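Local coordinates for putative membrane protein (Yersinia pestis CO92, PDB 5TF3) that is of unknown function, an all-helical fragment of a putative membrane protein that belongs to the DUF1198 family, at residues Q29-R34 / F99-L104. Sequence-based numbering, arbitrary orientation.
Sequences QEMGPR and FYFAEL
M31, a selenomethionine, lies against Y100 and F101 where two helix-joining turns meet. Its CG sits 3.6 Å from CE1 of F101 and 3.5 Å from the carbonyl O of Y100. The methyl CE lies 3.8 Å from F101 CZ and also reaches CB of Y100. SE makes a Met-aromatic contact with each ring, approaching both obliquely. The chain beyond CG is extended (chi2 179°, chi3 -175°), which brings SE and CE alongside Y100 CB and the F101 ring. E30 meets the other turn with its backbone and its carboxylate. Its carbonyl O lies at the edge of the F101 ring, in the ring plane, 3.8 Å from CD1. The methyls of L104 pack against this carbonyl and against OE1 of E30, with the two side chains crossing at about a right angle. E103 extends its carboxylate to G32, where OE1 comes within 3.3 Å of CA; OE2 lies near CD of P33.

One water joins the two backbones. It accepts from G32 N at 3.0 Å and from E103 N at 3.1 Å, and donates to Y100 O.

Further out, E30 OE2 forms a salt bridge with K66 and a hydrogen bond with Y61, which hold the carboxylate beside L104. G32 is the N-cap of helix 33-45, and M31 also touches T36 and F39 of that helix. F39 packs edge-to-face with Y100. F101 and L104 rest on I65 of helix 48-65.

The contact joins the turn between helices 22-29 and 33-45 to the C-terminal end of helix 91-100 and the 3-10 turn 102-104. Direct contacts are apolar packing, Met-aromatic contacts and the E103 carboxylate near G32; the hydrogen-bonded link runs through the water. The helix 33-45 dipole would probably favour the E103 charge beside its N-terminus.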
ATOM      1  N   GLN A  29      -7.784  10.299   1.761  1.00 39.24           N
ATOM      2  CA  GLN A  29      -8.538  11.050   2.763  1.00 46.60           C
ATOM      3  C   GLN A  29      -7.907  10.947   4.141  1.00 51.88           C
ATOM      4  O   GLN A  29      -7.994  11.891   4.930  1.00 55.47           O
ATOM      5  CB  GLN A  29      -9.976  10.546   2.830  1.00 50.42           C
ATOM      6  CG  GLN A  29     -10.816  10.870   1.629  1.00 66.19           C
ATOM      7  CD  GLN A  29     -12.229  10.333   1.777  1.00 78.33           C
ATOM      8  OE1 GLN A  29     -12.696   9.543   0.952  1.00 76.38           O
ATOM      9  NE2 GLN A  29     -12.912  10.751   2.843  1.00 87.12           N
ATOM     10  N   GLU A  30      -7.268   9.819   4.448  1.00 51.75           N
ATOM     11  CA  GLU A  30      -6.666   9.589   5.750  1.00 52.18           C
ATOM     12  C   GLU A  30      -5.189   9.950   5.794  1.00 53.64           C
ATOM     13  O   GLU A  30      -4.521   9.642   6.783  1.00 60.94           O
ATOM     14  CB  GLU A  30      -6.851   8.128   6.166  1.00 54.76           C
ATOM     15  CG  GLU A  30      -8.289   7.648   6.080  1.00 60.21           C
ATOM     16  CD  GLU A  30      -8.725   6.880   7.314  1.00 65.46           C
ATOM     17  OE1 GLU A  30      -8.245   7.206   8.419  1.00 68.32           O
ATOM     18  OE2 GLU A  30      -9.542   5.943   7.175  1.00 68.87           O
HETATM   19  N   MSE A  31      -4.654  10.555   4.743  1.00 49.34           N
HETATM   20  CA  MSE A  31      -3.338  11.157   4.839  1.00 44.69           C
HETATM   21  C   MSE A  31      -3.527  12.634   5.142  1.00 45.65           C
HETATM   22  O   MSE A  31      -4.511  13.229   4.716  1.00 48.51           O
HETATM   23  CB  MSE A  31      -2.544  10.989   3.550  1.00 44.73           C
HETATM   24  CG  MSE A  31      -2.153   9.576   3.215  1.00 41.44           C
HETATM   25 SE   MSE A  31      -1.189   9.616   1.553  0.57 38.33          SE
HETATM   26  CE  MSE A  31      -0.964   7.700   1.254  1.00 38.59           C
ATOM     27  N   GLY A  32      -2.594  13.233   5.869  1.00 41.07           N
ATOM     28  CA  GLY A  32      -2.640  14.663   6.082  1.00 46.19           C
ATOM     29  C   GLY A  32      -2.384  15.431   4.800  1.00 42.54           C
ATOM     30  O   GLY A  32      -1.941  14.872   3.792  1.00 37.85           O
ATOM     31  N   PRO A  33      -2.655  16.740   4.812  1.00 46.10           N
ATOM     32  CA  PRO A  33      -2.540  17.512   3.558  1.00 45.28           C
ATOM     33  C   PRO A  33      -1.137  17.505   2.967  1.00 44.83           C
ATOM     34  O   PRO A  33      -0.978  17.221   1.774  1.00 40.19           O
ATOM     35  CB  PRO A  33      -2.987  18.922   3.970  1.00 51.95           C
ATOM     36  CG  PRO A  33      -3.699  18.748   5.274  1.00 54.29           C
ATOM     37  CD  PRO A  33      -3.084  17.567   5.946  1.00 48.13           C
ATOM     38  N   ARG A  34      -0.104  17.789   3.767  1.00 44.88           N
ATOM     39  CA  ARG A  34       1.251  17.771   3.221  1.00 44.29           C
ATOM     40  C   ARG A  34       1.643  16.370   2.755  1.00 42.63           C
ATOM     41  O   ARG A  34       2.197  16.197   1.660  1.00 41.58           O
ATOM     42  CB  ARG A  34       2.249  18.294   4.251  1.00 47.89           C
ATOM     43  CG  ARG A  34       3.661  18.300   3.712  1.00 55.20           C
ATOM     44  CD  ARG A  34       4.581  19.226   4.478  1.00 61.48           C
ATOM     45  NE  ARG A  34       4.933  18.745   5.811  1.00 63.16           N
ATOM     46  CZ  ARG A  34       4.781  19.460   6.925  1.00 66.54           C
ATOM     47  NH1 ARG A  34       4.276  20.689   6.870  1.00 64.70           N
ATOM     48  NH2 ARG A  34       5.146  18.948   8.091  1.00 67.29           N
ATOM     49  N   PHE A  99       5.223   7.428   7.876  1.00 60.55           N
ATOM     50  CA  PHE A  99       5.173   8.848   7.569  1.00 63.81           C
ATOM     51  C   PHE A  99       3.811   9.260   7.019  1.00 57.85           C
ATOM     52  O   PHE A  99       3.170  10.175   7.546  1.00 58.79           O
ATOM     53  CB  PHE A  99       6.233   9.250   6.563  1.00 68.32           C
ATOM     54  CG  PHE A  99       5.972  10.613   5.993  1.00 71.31           C
ATOM     55  CD1 PHE A  99       6.113  11.741   6.791  1.00 78.23           C
ATOM     56  CD2 PHE A  99       5.499  10.770   4.710  1.00 65.36           C
ATOM     57  CE1 PHE A  99       5.867  13.011   6.296  1.00 74.09           C
ATOM     58  CE2 PHE A  99       5.247  12.042   4.205  1.00 72.27           C
ATOM     59  CZ  PHE A  99       5.422  13.157   5.003  1.00 70.68           C
ATOM     60  N   TYR A 100       3.376   8.617   5.927  1.00 55.26           N
ATOM     61  CA  TYR A 100       2.222   9.132   5.191  1.00 56.42           C
ATOM     62  C   TYR A 100       0.969   9.139   6.054  1.00 56.20           C
ATOM     63  O   TYR A 100       0.103  10.011   5.882  1.00 53.66           O
ATOM     64  CB  TYR A 100       1.999   8.327   3.912  1.00 53.98           C
ATOM     65  CG  TYR A 100       2.992   8.636   2.808  1.00 57.54           C
ATOM     66  CD1 TYR A 100       3.133   9.924   2.305  1.00 61.86           C
ATOM     67  CD2 TYR A 100       3.783   7.635   2.262  1.00 62.59           C
ATOM     68  CE1 TYR A 100       4.050  10.207   1.290  1.00 65.53           C
ATOM     69  CE2 TYR A 100       4.687   7.900   1.244  1.00 64.95           C
ATOM     70  CZ  TYR A 100       4.823   9.185   0.767  1.00 70.55           C
ATOM     71  OH  TYR A 100       5.730   9.440  -0.238  1.00 73.14           O
ATOM     72  N   PHE A 101       0.877   8.212   7.015  1.00 51.85           N
ATOM     73  CA  PHE A 101      -0.256   8.145   7.933  1.00 56.99           C
ATOM     74  C   PHE A 101       0.111   8.627   9.342  1.00 58.23           C
ATOM     75  O   PHE A 101      -0.499   8.209  10.329  1.00 56.19           O
ATOM     76  CB  PHE A 101      -0.820   6.723   7.954  1.00 51.12           C
ATOM     77  CG  PHE A 101      -1.199   6.213   6.587  1.00 47.31           C
ATOM     78  CD1 PHE A 101      -2.280   6.760   5.906  1.00 47.44           C
ATOM     79  CD2 PHE A 101      -0.458   5.217   5.967  1.00 45.63           C
ATOM     80  CE1 PHE A 101      -2.630   6.310   4.640  1.00 47.77           C
ATOM     81  CE2 PHE A 101      -0.796   4.758   4.707  1.00 46.80           C
ATOM     82  CZ  PHE A 101      -1.885   5.302   4.040  1.00 45.70           C
ATOM     83  N   ALA A 102       1.073   9.544   9.438  1.00 64.18           N
ATOM     84  CA  ALA A 102       1.569   9.991  10.743  1.00 68.98           C
ATOM     85  C   ALA A 102       0.454  10.554  11.620  1.00 70.33           C
ATOM     86  O   ALA A 102       0.436  10.322  12.834  1.00 70.77           O
ATOM     87  CB  ALA A 102       2.669  11.028  10.549  1.00 62.51           C
ATOM     88  N   GLU A 103      -0.494  11.278  11.025  1.00 59.36           N
ATOM     89  CA  GLU A 103      -1.580  11.875  11.797  1.00 68.19           C
ATOM     90  C   GLU A 103      -2.489  10.837  12.450  1.00 69.10           C
ATOM     91  O   GLU A 103      -3.232  11.179  13.379  1.00 72.46           O
ATOM     92  CB  GLU A 103      -2.410  12.795  10.902  1.00 69.17           C
ATOM     93  CG  GLU A 103      -1.640  13.999  10.382  1.00 74.53           C
ATOM     94  CD  GLU A 103      -2.530  14.962   9.606  1.00 85.20           C
ATOM     95  OE1 GLU A 103      -3.633  14.539   9.181  1.00 86.78           O
ATOM     96  OE2 GLU A 103      -2.127  16.139   9.427  1.00 86.61           O
ATOM     97  N   LEU A 104      -2.462   9.589  11.976  1.00 58.29           N
ATOM     98  CA  LEU A 104      -3.227   8.505  12.580  1.00 59.02           C
ATOM     99  C   LEU A 104      -2.575   7.951  13.836  1.00 60.90           C
ATOM    100  O   LEU A 104      -3.220   7.176  14.549  1.00 66.90           O
ATOM    101  CB  LEU A 104      -3.414   7.361  11.579  1.00 50.58           C
ATOM    102  CG  LEU A 104      -4.091   7.763  10.277  1.00 48.92           C
ATOM    103  CD1 LEU A 104      -4.382   6.530   9.418  1.00 50.91           C
ATOM    104  CD2 LEU A 104      -5.361   8.487  10.616  1.00 51.49           C
TER
HETATM  105  O   HOH W   1      -1.246  11.608   8.037  1.00 42.19           O